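Local coordinates for lombricine kinase (Urechis caupo, PDB 3JPZ), which probably catalyses the reversible transfer of a phosphoryl group between ATP and the guanidino compound lombricine, as a member of the phosphagen kinase family, at residues G18-V21 and G22-N26; F27-Y30 and Q31-G35. All coordinates share one frame; numbering follows the deposited sequence.

Contact 1 of 2, residues G18-V21 and G22-N26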
ATOM      1  N   GLY A  18     -15.891  -5.146   9.943  1.00 19.73           N
ATOM      2  CA  GLY A  18     -15.955  -6.407  10.656  1.00 18.38           C
ATOM      3  C   GLY A  18     -14.646  -6.724  11.355  1.00 10.55           C
ATOM      4  O   GLY A  18     -14.423  -7.855  11.779  1.00 14.15           O
ATOM      5  N   CYS A  19     -13.783  -5.720  11.501  1.00 16.22           N
ATOM      6  CA  CYS A  19     -12.485  -5.923  12.154  1.00 11.93           C
ATOM      7  C   CYS A  19     -12.604  -6.108  13.667  1.00 18.43           C
ATOM      8  O   CYS A  19     -13.384  -5.436  14.330  1.00 14.79           O
ATOM      9  CB  CYS A  19     -11.550  -4.748  11.866  1.00 14.47           C
ATOM     10  SG  CYS A  19     -12.164  -3.158  12.464  1.00 15.14           S
ATOM     11  N   VAL A  20     -11.793  -7.004  14.212  1.00 22.54           N
ATOM     12  CA  VAL A  20     -11.747  -7.224  15.652  1.00 25.77           C
ATOM     13  C   VAL A  20     -11.390  -5.942  16.397  1.00 11.07           C
ATOM     14  O   VAL A  20     -11.971  -5.634  17.440  1.00 15.26           O
ATOM     15  CB  VAL A  20     -10.709  -8.298  16.002  1.00 18.43           C
ATOM     16  CG1 VAL A  20     -10.601  -8.461  17.505  1.00 19.19           C
ATOM     17  CG2 VAL A  20     -11.074  -9.620  15.333  1.00 25.84           C
ATOM     18  N   VAL A  21     -10.444  -5.185  15.854  1.00 15.22           N
ATOM     19  CA  VAL A  21      -9.954  -3.997  16.546  1.00 18.12           C
ATOM     20  C   VAL A  21     -11.099  -3.036  16.809  1.00 15.37           C
ATOM     21  O   VAL A  21     -11.182  -2.443  17.883  1.00 14.01           O
ATOM     22  CB  VAL A  21      -8.868  -3.274  15.748  1.00 10.52           C
ATOM     23  CG1 VAL A  21      -8.635  -1.875  16.298  1.00 26.36           C
ATOM     24  CG2 VAL A  21      -7.579  -4.077  15.767  1.00 10.85           C
ATOM     25  N   GLY A  22     -11.987  -2.906  15.826  1.00 18.45           N
ATOM     26  CA  GLY A  22     -13.085  -1.958  15.890  1.00 19.65           C
ATOM     27  C   GLY A  22     -14.135  -2.275  16.935  1.00 16.33           C
ATOM     28  O   GLY A  22     -14.909  -1.407  17.321  1.00 27.89           O
ATOM     29  N   ARG A  23     -14.172  -3.521  17.389  1.00 16.65           N
ATOM     30  CA  ARG A  23     -15.122  -3.920  18.421  1.00 23.97           C
ATOM     31  C   ARG A  23     -14.553  -3.713  19.815  1.00 29.70           C
ATOM     32  O   ARG A  23     -15.284  -3.809  20.799  1.00 28.42           O
ATOM     33  CB  ARG A  23     -15.533  -5.375  18.242  1.00 15.57           C
ATOM     34  CG  ARG A  23     -16.603  -5.569  17.180  1.00 29.92           C
ATOM     35  CD  ARG A  23     -17.167  -6.975  17.223  1.00 29.77           C
ATOM     36  NE  ARG A  23     -16.142  -7.991  17.001  1.00 17.04           N
ATOM     37  CZ  ARG A  23     -15.703  -8.374  15.804  1.00 19.52           C
ATOM     38  NH1 ARG A  23     -16.191  -7.819  14.704  1.00 21.27           N
ATOM     39  NH2 ARG A  23     -14.770  -9.313  15.705  1.00 24.55           N
ATOM     40  N   HIS A  24     -13.256  -3.429  19.893  1.00 13.31           N
ATOM     41  CA  HIS A  24     -12.591  -3.209  21.178  1.00 15.72           C
ATOM     42  C   HIS A  24     -12.031  -1.797  21.338  1.00 16.40           C
ATOM     43  O   HIS A  24     -11.843  -1.322  22.458  1.00 16.60           O
ATOM     44  CB  HIS A  24     -11.476  -4.235  21.378  1.00 12.91           C
ATOM     45  CG  HIS A  24     -11.968  -5.648  21.441  1.00 17.82           C
ATOM     46  ND1 HIS A  24     -12.626  -6.158  22.541  1.00 20.00           N
ATOM     47  CD2 HIS A  24     -11.904  -6.657  20.541  1.00 25.29           C
ATOM     48  CE1 HIS A  24     -12.946  -7.419  22.316  1.00 20.39           C
ATOM     49  NE2 HIS A  24     -12.517  -7.747  21.111  1.00 24.31           N
ATOM     50  N   LEU A  25     -11.779  -1.120  20.222  1.00 16.06           N
ATOM     51  CA  LEU A  25     -11.165   0.202  20.254  1.00 20.47           C
ATOM     52  C   LEU A  25     -12.242   1.274  20.235  1.00 21.10           C
ATOM     53  O   LEU A  25     -12.511   1.875  19.200  1.00 22.93           O
ATOM     54  CB  LEU A  25     -10.221   0.399  19.063  1.00 13.57           C
ATOM     55  CG  LEU A  25      -9.469   1.732  19.058  1.00 26.68           C
ATOM     56  CD1 LEU A  25      -8.587   1.870  20.293  1.00 18.33           C
ATOM     57  CD2 LEU A  25      -8.645   1.881  17.798  1.00 25.24           C
ATOM     58  N   ASN A  26     -12.874   1.491  21.382  1.00 18.80           N
ATOM     59  CA  ASN A  26     -13.845   2.561  21.525  1.00 24.77           C
ATOM     60  C   ASN A  26     -13.094   3.866  21.715  1.00 17.37           C
ATOM     61  O   ASN A  26     -11.893   3.852  21.976  1.00 20.65           O
ATOM     62  CB  ASN A  26     -14.777   2.286  22.704  1.00 29.67           C
ATOM     63  CG  ASN A  26     -14.031   2.094  24.007  1.00 25.14           C
ATOM     64  OD1 ASN A  26     -13.013   2.735  24.256  1.00 34.32           O
ATOM     65  ND2 ASN A  26     -14.542   1.212  24.851  1.00 36.75           N
TER
HETATM   66  O   HOH W   1     -13.572 -10.062  12.858  1.00 40.62           O

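Contact 2 of 2, residues F27-Y30 and Q31-G35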
ATOM      1  N   PHE A  27     -13.791   4.990  21.583  1.00 30.25           N
ATOM      2  CA  PHE A  27     -13.125   6.287  21.562  1.00 27.21           C
ATOM      3  C   PHE A  27     -12.250   6.535  22.782  1.00 15.97           C
ATOM      4  O   PHE A  27     -11.262   7.268  22.721  1.00 20.56           O
ATOM      5  CB  PHE A  27     -14.128   7.428  21.481  1.00 19.08           C
ATOM      6  CG  PHE A  27     -13.482   8.774  21.605  1.00 25.16           C
ATOM      7  CD1 PHE A  27     -12.685   9.261  20.580  1.00 26.68           C
ATOM      8  CD2 PHE A  27     -13.619   9.523  22.761  1.00 27.32           C
ATOM      9  CE1 PHE A  27     -12.062  10.476  20.694  1.00 24.96           C
ATOM     10  CE2 PHE A  27     -13.000  10.746  22.880  1.00 28.85           C
ATOM     11  CZ  PHE A  27     -12.222  11.225  21.847  1.00 33.44           C
ATOM     12  N   GLU A  28     -12.642   5.934  23.893  1.00 22.17           N
ATOM     13  CA  GLU A  28     -12.012   6.186  25.178  1.00 26.53           C
ATOM     14  C   GLU A  28     -10.635   5.537  25.225  1.00 28.36           C
ATOM     15  O   GLU A  28      -9.648   6.168  25.601  1.00 22.60           O
ATOM     16  CB  GLU A  28     -12.903   5.651  26.294  1.00 26.56           C
ATOM     17  CG  GLU A  28     -14.208   6.435  26.474  1.00 40.11           C
ATOM     18  CD  GLU A  28     -15.207   6.221  25.341  1.00 55.14           C
ATOM     19  OE1 GLU A  28     -15.251   5.111  24.763  1.00 38.03           O
ATOM     20  OE2 GLU A  28     -15.960   7.168  25.034  1.00 70.70           O
ATOM     21  N   MET A  29     -10.578   4.268  24.842  1.00 27.13           N
ATOM     22  CA  MET A  29      -9.309   3.582  24.675  1.00 36.02           C
ATOM     23  C   MET A  29      -8.458   4.346  23.668  1.00 31.89           C
ATOM     24  O   MET A  29      -7.284   4.619  23.914  1.00 23.18           O
ATOM     25  CB  MET A  29      -9.546   2.157  24.184  1.00 23.02           C
ATOM     26  CG  MET A  29      -8.277   1.395  23.861  1.00 25.41           C
ATOM     27  SD  MET A  29      -8.617  -0.281  23.316  1.00 18.68           S
ATOM     28  CE  MET A  29      -9.617  -0.883  24.669  1.00 23.59           C
ATOM     29  N   TYR A  30      -9.061   4.695  22.537  1.00 20.71           N
ATOM     30  CA  TYR A  30      -8.359   5.434  21.497  1.00 17.93           C
ATOM     31  C   TYR A  30      -7.724   6.687  22.073  1.00 21.27           C
ATOM     32  O   TYR A  30      -6.576   7.001  21.775  1.00 21.53           O
ATOM     33  CB  TYR A  30      -9.308   5.816  20.364  1.00 19.24           C
ATOM     34  CG  TYR A  30      -8.602   6.432  19.184  1.00 18.70           C
ATOM     35  CD1 TYR A  30      -7.780   5.663  18.367  1.00 17.49           C
ATOM     36  CD2 TYR A  30      -8.756   7.779  18.877  1.00 16.79           C
ATOM     37  CE1 TYR A  30      -7.134   6.217  17.285  1.00 18.62           C
ATOM     38  CE2 TYR A  30      -8.102   8.345  17.789  1.00 13.26           C
ATOM     39  CZ  TYR A  30      -7.297   7.561  17.001  1.00 12.95           C
ATOM     40  OH  TYR A  30      -6.641   8.109  15.925  1.00 14.50           O
ATOM     41  N   GLN A  31      -8.474   7.389  22.913  1.00 18.37           N
ATOM     42  CA  GLN A  31      -8.023   8.645  23.489  1.00 17.41           C
ATOM     43  C   GLN A  31      -6.844   8.400  24.426  1.00 20.79           C
ATOM     44  O   GLN A  31      -5.875   9.158  24.435  1.00 22.62           O
ATOM     45  CB  GLN A  31      -9.180   9.306  24.242  1.00 29.53           C
ATOM     46  CG  GLN A  31      -8.988  10.780  24.559  1.00 34.79           C
ATOM     47  CD  GLN A  31     -10.235  11.398  25.168  1.00 50.62           C
ATOM     48  OE1 GLN A  31     -10.902  10.783  25.999  1.00 48.45           O
ATOM     49  NE2 GLN A  31     -10.557  12.617  24.753  1.00 56.67           N
ATOM     50  N   ARG A  32      -6.930   7.332  25.206  1.00 22.18           N
ATOM     51  CA  ARG A  32      -5.862   6.969  26.126  1.00 23.96           C
ATOM     52  C   ARG A  32      -4.571   6.690  25.383  1.00 32.72           C
ATOM     53  O   ARG A  32      -3.490   7.073  25.829  1.00 24.09           O
ATOM     54  CB  ARG A  32      -6.246   5.721  26.912  1.00 23.38           C
ATOM     55  CG  ARG A  32      -7.221   5.963  28.039  1.00 24.59           C
ATOM     56  CD  ARG A  32      -7.277   4.766  28.980  1.00 23.25           C
ATOM     57  NE  ARG A  32      -8.020   3.655  28.397  1.00 21.90           N
ATOM     58  CZ  ARG A  32      -9.344   3.557  28.387  1.00 30.23           C
ATOM     59  NH1 ARG A  32     -10.087   4.505  28.933  1.00 31.53           N
ATOM     60  NH2 ARG A  32      -9.928   2.504  27.832  1.00 35.22           N
ATOM     61  N   LEU A  33      -4.698   6.014  24.245  1.00 26.65           N
ATOM     62  CA  LEU A  33      -3.548   5.527  23.496  1.00 27.81           C
ATOM     63  C   LEU A  33      -3.041   6.565  22.512  1.00 24.31           C
ATOM     64  O   LEU A  33      -1.897   6.501  22.061  1.00 27.04           O
ATOM     65  CB  LEU A  33      -3.929   4.237  22.763  1.00 14.57           C
ATOM     66  CG  LEU A  33      -4.454   3.195  23.743  1.00 14.52           C
ATOM     67  CD1 LEU A  33      -5.063   1.991  23.028  1.00 27.46           C
ATOM     68  CD2 LEU A  33      -3.326   2.768  24.655  1.00 20.00           C
ATOM     69  N   PHE A  34      -3.895   7.529  22.192  1.00 23.57           N
ATOM     70  CA  PHE A  34      -3.534   8.596  21.266  1.00 26.17           C
ATOM     71  C   PHE A  34      -2.485   9.481  21.930  1.00 16.65           C
ATOM     72  O   PHE A  34      -2.660   9.913  23.062  1.00 27.15           O
ATOM     73  CB  PHE A  34      -4.773   9.415  20.901  1.00 30.34           C
ATOM     74  CG  PHE A  34      -4.601  10.265  19.679  1.00 30.19           C
ATOM     75  CD1 PHE A  34      -4.860   9.751  18.425  1.00 23.36           C
ATOM     76  CD2 PHE A  34      -4.186  11.580  19.782  1.00 38.73           C
ATOM     77  CE1 PHE A  34      -4.700  10.525  17.300  1.00 27.90           C
ATOM     78  CE2 PHE A  34      -4.033  12.359  18.658  1.00 27.16           C
ATOM     79  CZ  PHE A  34      -4.286  11.830  17.417  1.00 27.61           C
ATOM     80  N   GLY A  35      -1.382   9.729  21.236  1.00 24.95           N
ATOM     81  CA  GLY A  35      -0.312  10.531  21.803  1.00 40.80           C
ATOM     82  C   GLY A  35       0.768   9.685  22.454  1.00 39.71           C
ATOM     83  O   GLY A  35       1.829  10.189  22.820  1.00 37.54           O
TER
HETATM   84  O   HOH W   2     -10.020   8.181  27.425  1.00 23.47           O

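Contact 1 of 2, residues G18-V21 and G22-N26
V21 O takes two backbone N-H groups. L25 N lies 2.8 Å from V21 O, nearly in line with the carbonyl bond at a C=O...N angle of 171°. H24 N, at 3.1 Å from the same V21 O, comes from above the carbonyl plane. One residue earlier, R23 N donates to V20 O at 3.1 Å. These bonds hold the short, weakly bonded helix 20-24 of the N-terminal domain, whose chain then passes through an inverse gamma turn centred on L25. R23 bends at chi3 (-60°), which folds its guanidinium back over the start of the turn. C19 O sits over one face of that group. NH1 of R23 makes a weak hydrogen bond, 3.4 Å, to G18 O. A water links G18 O to R23 NH2 and lies in the guanidinium plane. The strongest partner of R23 is E82, in a salt bridge to NH2. E82 also accepts a hydrogen bond from H24 NE2, so helix 73-83 ties down both side chains. The H24 ring runs alongside V20, with V20 CG1 in the ring plane at its edge, 3.8 Å from H24 CD2. On the buried side V21 CG1 packs 3.9 Å from L25 CB.

Contact 2 of 2, residues F27-Y30 and Q31-G35
F27-Y30 and Q31-G35 form one short alpha-helix, 27-33, and the turn that ends it. Three i to i+4 backbone bonds run along it: Q31 N to F27 O, R32 N to E28 O and L33 N to M29 O. The last of these is 3.0 Å between L33 N and M29 O. At the C-terminal end the bonding weakens. Y30 O receives only weak bonds, from F34 N and L33 N, and F34 is the first residue to leave helical angles. The helix belongs to the N-terminal domain of the phosphagen kinase fold.

M29 and L33 lie side by side and point the same way, toward helix 73-83. Their contact is tight, with M29 CG 3.4 Å from L33 CD1. F27 and Q31 cross at an angle. The Q31 amide plane is turned 56° from the F27 ring, and NE2 of Q31 lies 3.6 Å from F27 CE2. A water bridges Q31 OE1 and E28 O, donating to both.

R32 folds back along the helix through a bend at chi3 (-75°). Its guanidinium lies flat over the backbone, with E28 O and M29 CA against one face, and R32 NH2 is 3.4 Å from M29 CA. R32 NE makes a salt bridge with E74, which probably helps fix this pose.

Y30 and F34 run side by side in the same direction. Their ring planes meet at 50°, an oblique pairing. Y30 OH is hydrogen-bonded to D45, and the Y30 side chain also packs on R135 of the second subunit. At the F34 ring edge, near its plane, Y30 OH lies 3.4 Å from F34 CE1.

Contact 1 and contact 2 come in series, in the N-terminal domain of the family. Contact 1 holds helix 20-24, and contact 2 holds helix 27-33, which follows after L25 and N26. Their centres are about 13 Å apart. N26 joins them as the N-cap of the second helix, with its OD1 hydrogen-bonded to M29 N. The two also touch directly, where L25 CD1 packs 3.6 Å from Y30 N. Both helices pack against helices 44-53 and 73-83, so this consecutive pair covers a shared part of the small domain. Both contacts lie away from the known nucleotide-binding residues. Contact 2 alone reaches the second subunit.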